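Local coordinates for protein dihydropteroate synthase 2 (PDB 2VP8) that seems to lack dihydropteroate synthase activity and probably plays no part in folate metabolism, although it belongs to the DHPS family and can probably bind the inhibitor dapsone, at residues B[236-240]-B[278-283]; B[40-44]-B[294-299]; B[96-101]-B[124-129]. All blocks are in the same frame, centred on the assembly; numbering follows the deposited sequence.

Contact 1. Residues B[236-240]-B[278-283]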
# COMPACT_ATOMS: atom_id res chain seq x y z
N VAL B 236 -0.50 2.82 13.19
CA VAL B 236 -1.17 4.04 12.75
C VAL B 236 -2.59 4.11 13.28
O VAL B 236 -2.94 5.09 13.92
CB VAL B 236 -1.13 4.21 11.19
CG1 VAL B 236 -1.99 5.37 10.76
CG2 VAL B 236 0.29 4.47 10.72
N ALA B 237 -3.40 3.07 13.06
CA ALA B 237 -4.76 2.96 13.61
C ALA B 237 -4.86 3.43 15.05
O ALA B 237 -5.78 4.18 15.40
CB ALA B 237 -5.29 1.54 13.49
N ASP B 238 -3.91 2.99 15.88
CA ASP B 238 -3.86 3.43 17.27
C ASP B 238 -3.62 4.95 17.36
O ASP B 238 -4.32 5.64 18.11
CB ASP B 238 -2.80 2.65 18.06
CG ASP B 238 -3.14 1.17 18.17
OD1 ASP B 238 -4.23 0.85 18.69
OD2 ASP B 238 -2.34 0.33 17.71
N LEU B 239 -2.68 5.46 16.57
CA LEU B 239 -2.46 6.90 16.49
C LEU B 239 -3.74 7.63 16.06
O LEU B 239 -4.12 8.63 16.67
CB LEU B 239 -1.33 7.25 15.51
CG LEU B 239 0.16 7.03 15.83
CD1 LEU B 239 0.46 7.24 17.31
CD2 LEU B 239 0.64 5.69 15.36
N VAL B 240 -4.40 7.11 15.02
CA VAL B 240 -5.63 7.70 14.48
C VAL B 240 -6.74 7.70 15.53
O VAL B 240 -7.45 8.69 15.68
CB VAL B 240 -6.09 6.95 13.22
CG1 VAL B 240 -7.46 7.45 12.73
CG2 VAL B 240 -5.05 7.07 12.13
N ALA B 278 -0.98 3.33 5.77
CA ALA B 278 -1.23 4.42 6.69
C ALA B 278 -2.57 5.09 6.37
O ALA B 278 -3.37 5.35 7.28
CB ALA B 278 -0.09 5.43 6.63
N ALA B 279 -2.81 5.34 5.08
CA ALA B 279 -4.07 5.92 4.63
C ALA B 279 -5.26 5.01 4.96
O ALA B 279 -6.34 5.50 5.28
CB ALA B 279 -4.02 6.19 3.16
N ALA B 280 -5.07 3.70 4.90
CA ALA B 280 -6.16 2.76 5.15
C ALA B 280 -6.50 2.70 6.63
O ALA B 280 -7.61 2.32 7.00
CB ALA B 280 -5.83 1.38 4.61
N ALA B 281 -5.54 3.06 7.47
CA ALA B 281 -5.76 3.04 8.90
C ALA B 281 -6.32 4.38 9.43
O ALA B 281 -6.64 4.50 10.62
CB ALA B 281 -4.47 2.66 9.63
N GLY B 282 -6.43 5.37 8.54
CA GLY B 282 -7.12 6.61 8.87
C GLY B 282 -6.25 7.85 9.05
O GLY B 282 -6.71 8.87 9.57
N ALA B 283 -5.00 7.75 8.63
CA ALA B 283 -4.11 8.92 8.62
C ALA B 283 -4.75 10.04 7.80
O ALA B 283 -5.32 9.78 6.74
CB ALA B 283 -2.74 8.52 8.05

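Contact 2. Residues B[40-44]-B[294-299]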
# COMPACT_ATOMS: atom_id res chain seq x y z
N ASP B 40 -12.55 13.72 -0.51
CA ASP B 40 -12.77 12.33 -0.92
C ASP B 40 -11.51 11.46 -0.80
O ASP B 40 -11.41 10.42 -1.45
CB ASP B 40 -13.32 12.29 -2.36
CG ASP B 40 -12.37 12.94 -3.36
OD1 ASP B 40 -11.47 13.72 -2.96
OD2 ASP B 40 -12.52 12.68 -4.57
N ARG B 41 -10.56 11.91 0.01
CA ARG B 41 -9.31 11.19 0.26
C ARG B 41 -8.51 11.87 1.38
O ARG B 41 -8.83 13.00 1.78
CB ARG B 41 -8.44 11.11 -1.00
CG ARG B 41 -8.02 12.46 -1.56
CD ARG B 41 -6.81 12.35 -2.48
NE ARG B 41 -6.59 13.58 -3.26
CZ ARG B 41 -6.03 14.69 -2.78
NH1 ARG B 41 -5.62 14.74 -1.51
NH2 ARG B 41 -5.88 15.74 -3.56
N ALA B 42 -7.49 11.17 1.86
CA ALA B 42 -6.49 11.73 2.75
C ALA B 42 -5.76 12.88 2.05
O ALA B 42 -5.70 12.93 0.81
CB ALA B 42 -5.52 10.66 3.19
N LEU B 43 -5.22 13.81 2.83
CA LEU B 43 -4.66 15.02 2.28
C LEU B 43 -3.18 14.92 2.04
O LEU B 43 -2.50 14.10 2.66
CB LEU B 43 -4.92 16.20 3.20
CG LEU B 43 -6.34 16.33 3.75
CD1 LEU B 43 -6.39 17.47 4.76
CD2 LEU B 43 -7.32 16.52 2.59
N ILE B 44 -2.69 15.77 1.14
CA ILE B 44 -1.29 15.82 0.76
C ILE B 44 -0.66 17.17 1.14
O ILE B 44 -1.16 18.23 0.74
CB ILE B 44 -1.12 15.64 -0.76
CG1 ILE B 44 -1.79 14.34 -1.23
CG2 ILE B 44 0.37 15.69 -1.14
CD1 ILE B 44 -2.05 14.30 -2.72
N THR B 294 1.62 10.05 -4.75
CA THR B 294 0.91 9.93 -3.49
C THR B 294 -0.58 10.13 -3.72
O THR B 294 -1.40 9.35 -3.21
CB THR B 294 1.44 10.92 -2.46
OG1 THR B 294 2.84 10.67 -2.27
CG2 THR B 294 0.72 10.76 -1.13
N ARG B 295 -0.95 11.13 -4.53
CA ARG B 295 -2.36 11.37 -4.77
C ARG B 295 -3.03 10.11 -5.32
O ARG B 295 -4.10 9.73 -4.85
CB ARG B 295 -2.58 12.53 -5.72
CG ARG B 295 -4.04 12.97 -5.74
CD ARG B 295 -4.37 13.79 -6.94
NE ARG B 295 -4.26 13.03 -8.17
CZ ARG B 295 -3.29 13.19 -9.07
NH1 ARG B 295 -2.33 14.10 -8.86
NH2 ARG B 295 -3.28 12.44 -10.17
N ARG B 296 -2.37 9.46 -6.28
CA ARG B 296 -2.91 8.27 -6.92
C ARG B 296 -3.07 7.09 -5.97
O ARG B 296 -4.00 6.30 -6.11
CB ARG B 296 -2.10 7.91 -8.17
CG ARG B 296 -2.35 8.89 -9.30
CD ARG B 296 -1.79 8.42 -10.62
NE ARG B 296 -0.34 8.44 -10.61
CZ ARG B 296 0.42 9.40 -11.13
NH1 ARG B 296 -0.13 10.45 -11.75
NH2 ARG B 296 1.74 9.31 -11.03
N VAL B 297 -2.18 6.98 -4.99
CA VAL B 297 -2.28 5.93 -3.98
C VAL B 297 -3.49 6.19 -3.08
O VAL B 297 -4.34 5.32 -2.91
CB VAL B 297 -0.98 5.83 -3.14
CG1 VAL B 297 -1.23 5.05 -1.86
CG2 VAL B 297 0.13 5.19 -3.96
N LEU B 298 -3.57 7.40 -2.53
CA LEU B 298 -4.68 7.83 -1.68
C LEU B 298 -6.04 7.75 -2.37
O LEU B 298 -7.05 7.50 -1.71
CB LEU B 298 -4.45 9.26 -1.20
CG LEU B 298 -3.12 9.47 -0.50
CD1 LEU B 298 -3.04 10.90 0.00
CD2 LEU B 298 -2.94 8.48 0.64
N GLU B 299 -6.07 7.98 -3.67
CA GLU B 299 -7.29 7.81 -4.45
C GLU B 299 -7.71 6.33 -4.49
O GLU B 299 -8.89 6.01 -4.39
CB GLU B 299 -7.11 8.37 -5.86
CG GLU B 299 -7.14 9.89 -5.90
CD GLU B 299 -6.83 10.49 -7.27
OE1 GLU B 299 -6.52 9.75 -8.23
OE2 GLU B 299 -6.88 11.73 -7.38
O HOH W 1 -8.23 13.52 -5.79

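Contact 3. Residues B[96-101]-B[124-129]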
# COMPACT_ATOMS: atom_id res chain seq x y z
N ASP B 96 20.63 31.73 10.07
CA ASP B 96 20.22 33.01 10.67
C ASP B 96 18.74 32.95 11.04
O ASP B 96 18.07 31.95 10.82
CB ASP B 96 20.44 34.17 9.69
CG ASP B 96 21.91 34.48 9.45
OD1 ASP B 96 22.37 34.36 8.29
OD2 ASP B 96 22.61 34.84 10.43
N VAL B 97 18.25 34.05 11.62
CA VAL B 97 16.82 34.23 11.84
C VAL B 97 16.35 35.39 10.97
O VAL B 97 15.31 35.31 10.33
CB VAL B 97 16.50 34.53 13.33
CG1 VAL B 97 15.01 34.77 13.53
CG2 VAL B 97 16.97 33.39 14.21
N ASP B 98 17.16 36.46 10.95
CA ASP B 98 16.87 37.67 10.19
C ASP B 98 16.79 37.36 8.70
O ASP B 98 15.83 37.75 8.03
CB ASP B 98 17.96 38.73 10.42
CG ASP B 98 18.42 38.79 11.87
OD1 ASP B 98 18.61 39.92 12.38
OD2 ASP B 98 18.62 37.73 12.49
N THR B 99 17.79 36.63 8.20
CA THR B 99 17.86 36.28 6.79
C THR B 99 16.81 35.24 6.42
O THR B 99 16.23 35.30 5.33
CB THR B 99 19.26 35.79 6.37
OG1 THR B 99 19.50 34.48 6.90
CG2 THR B 99 20.36 36.76 6.84
N GLU B 100 16.56 34.29 7.32
CA GLU B 100 15.56 33.25 7.10
C GLU B 100 14.16 33.84 6.90
O GLU B 100 13.38 33.33 6.11
CB GLU B 100 15.55 32.22 8.24
CG GLU B 100 14.97 30.86 7.82
CD GLU B 100 14.45 30.02 8.98
OE1 GLU B 100 14.96 30.16 10.12
OE2 GLU B 100 13.54 29.21 8.74
N ILE B 101 13.86 34.91 7.64
CA ILE B 101 12.62 35.66 7.47
C ILE B 101 12.56 36.27 6.07
O ILE B 101 11.57 36.10 5.36
CB ILE B 101 12.45 36.78 8.55
CG1 ILE B 101 12.18 36.18 9.93
CG2 ILE B 101 11.34 37.78 8.18
CD1 ILE B 101 10.87 35.42 10.04
N THR B 124 9.25 25.37 10.13
CA THR B 124 10.18 26.06 11.02
C THR B 124 10.06 25.58 12.46
O THR B 124 8.98 25.19 12.91
CB THR B 124 10.01 27.60 10.97
OG1 THR B 124 10.98 28.22 11.82
CG2 THR B 124 8.61 28.02 11.42
N TRP B 125 11.17 25.63 13.19
CA TRP B 125 11.18 25.28 14.60
C TRP B 125 11.31 26.52 15.48
O TRP B 125 11.13 26.44 16.70
CB TRP B 125 12.31 24.29 14.90
CG TRP B 125 13.67 24.80 14.55
CD1 TRP B 125 14.28 24.74 13.32
CD2 TRP B 125 14.61 25.43 15.43
NE1 TRP B 125 15.53 25.30 13.39
CE2 TRP B 125 15.76 25.73 14.67
CE3 TRP B 125 14.59 25.77 16.79
CZ2 TRP B 125 16.89 26.36 15.23
CZ3 TRP B 125 15.71 26.39 17.35
CH2 TRP B 125 16.84 26.68 16.56
N ARG B 126 11.60 27.66 14.85
CA ARG B 126 11.82 28.93 15.54
C ARG B 126 10.56 29.79 15.58
O ARG B 126 9.96 30.07 14.55
CB ARG B 126 12.96 29.72 14.88
CG ARG B 126 14.34 29.12 15.06
CD ARG B 126 15.39 30.02 14.45
NE ARG B 126 16.59 30.12 15.30
CZ ARG B 126 17.80 29.70 14.95
NH1 ARG B 126 18.00 29.15 13.76
NH2 ARG B 126 18.82 29.83 15.80
N ALA B 127 10.17 30.21 16.78
CA ALA B 127 8.96 31.01 17.01
C ALA B 127 8.95 32.36 16.28
O ALA B 127 7.92 32.78 15.76
CB ALA B 127 8.73 31.20 18.50
N GLN B 128 10.10 33.03 16.26
CA GLN B 128 10.26 34.29 15.55
C GLN B 128 9.98 34.11 14.05
O GLN B 128 9.33 34.94 13.43
CB GLN B 128 11.67 34.87 15.76
CG GLN B 128 12.01 35.25 17.21
CD GLN B 128 13.30 36.06 17.32
OE1 GLN B 128 13.98 36.32 16.33
NE2 GLN B 128 13.63 36.48 18.55
N VAL B 129 10.46 33.00 13.50
CA VAL B 129 10.29 32.68 12.09
C VAL B 129 8.82 32.37 11.78
O VAL B 129 8.28 32.84 10.78
CB VAL B 129 11.19 31.50 11.66
CG1 VAL B 129 11.07 31.25 10.17
CG2 VAL B 129 12.64 31.79 11.99

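Contact 1. Residues B[236-240]-B[278-283]
The Schellman motif at the end of helix 267-280 brings Ala281 and Gly282 against Val236, Ala237 and Val240 of the short helix 236-241. Small residues let the backbones come close, with Ala237 CA 4.8 Å from Ala281 CA. The methyl of Ala281 points at the opposing helix and fits against its first turn: Ala281 CB lies 3.6 Å from Ala237 N and 3.8 Å from Val236 CG1, with the methyl of Ala237 at its flank. Val236 places CG1 anti to its own nitrogen (chi1 172°), and the same branch also reaches Ala278 O and the methyl of Ala283, while Val236 CG2 faces Ala278 CB. In the motif itself, Gly282 takes a positive phi of 109° and the chain folds back on the last turn, with Ala283 N bonded to Ala278 O at 3.2 Å and Gly282 N to Ala279 O at 3.3 Å. This turn leaves peptide groups facing Val240. Val240 CG2 rests 3.4 Å from Gly282 C and equally near Ala281 O, and Val240 CG1 lies 3.5 Å from Gly282 O, so this valine packs on backbone, whereas Val236 meets three alanine methyls as well as a carbonyl. Met248 of barrel strand 247-248 lies against Val236, Ala278 and Ala283. Elsewhere on this helix end, Gln305 of helix 291-306 donates to Ala280 O, and Ala280 packs on Leu277 of the second subunit.

Contact 2. Residues B[40-44]-B[294-299]
Arg41 lies along helix 291-306, its CB near Leu298 O, its side chain crossing that of Leu298 at about a right angle and its NE 3.6 Å from Arg295 CG. Each guanidinium nitrogen is engaged: Arg41 NH1 donates to Ala42 O (2.9 Å, 156°) within the guanidinium plane and pairs with Asp80, NH2 binds Gly78 O, and Arg41 NE reaches Glu299 OE2 through a water 3.0 Å from NE and 2.7 Å from OE2. That carboxylate also takes a weak, charged bond from Arg295 NE, which would be expected to ease the approach of two arginines; Arg295 NH1 binds Asp77 O. Next, Ala42 offers its methyl and carbonyl to Leu298 CD1, with Ala42 O at 3.4 Å. Leu43 points away from the helix. Ile44 turns back: with CG1 anti to the carbonyl carbon (chi1 -55°) and the chain extended beyond it, Ile44 CD1 comes 3.5 Å from Arg295 CB and over one face of the Arg41 guanidinium, while Ile44 CG1 meets Leu298 CD1 at 3.9 Å. The first barrel strand, 43-49, is thus covered by the last helix. Strands 81-85 and 285-288 flank it; Leu298 reaches Phe286 of the latter and Thr275 and Ala279 of helix 267-280, and Arg296 forms a salt bridge with Glu269 of the second subunit.

Contact 3. Residues B[96-101]-B[124-129]
Val129 and Glu100 form the close-packed end of the contact between helices 98-114 and 127-136. The Glu100 chain, carried across with CG anti to the backbone N (chi1 -156°), meets the valine at about a right angle and lays its carboxylate on both methyls, Glu100 OE1 3.4 Å from Val129 CG2 and OE2 3.5 Å from Val129 CG1. Beside it, Ile101 presses CD1 to the backbone, 3.5 Å from Val129 CA. Val97 adds an apolar contact, CG1 4.1 Å from Val129 CG2, and leads over to the solvent side. There the same branch touches OE1 of the exposed Gln128, the two side chains crossing at about a right angle. Val97 CG2 sits 3.4 Å above one face of the partly exposed Arg126 guanidinium, and Trp125 CZ2 lies over the opposite face; sandwiched between methyl and indole, both offset toward its rim, the group would be restricted in rotation. Arg126 is the N-cap residue of helix 127-136, and its N donates to Thr124 OG1 (3.1 Å, 152°) in an ST turn. Thr124 follows strand 119-123, at the C-terminal end of the barrel strands where DHPS-family active sites lie, its side chain about 11 Å from that of His220, thought by similarity to mark family members without synthase activity. Helix 98-114 makes the crossover from strand 81-85 to strand 119-123, and Ile101 extends the interhelical packing to Ala132.

In the fold
All three contacts belong to one TIM-type barrel of parallel strands wrapped by helices. Contact 2 has the widest span along the chain, joining the first barrel strand, 43-49, to the last helix, 291-306; contacts 3 and 1 follow in that order within the intervening residues. It thereby brings the two ends of the barrel sequence together, where strand 43-49 lies beside 285-288. Contacts 1 and 2 are neighbours, their centres about 14 Å apart: helix 267-280 serves both, with Ala279 CB 3.6 Å from Leu298 CD2, and both reach the second subunit of the homodimer. Contact 3 lies across the chain's centre, about 33 Å from contact 1 and about 31 Å from contact 2 between centres, away from the other subunit.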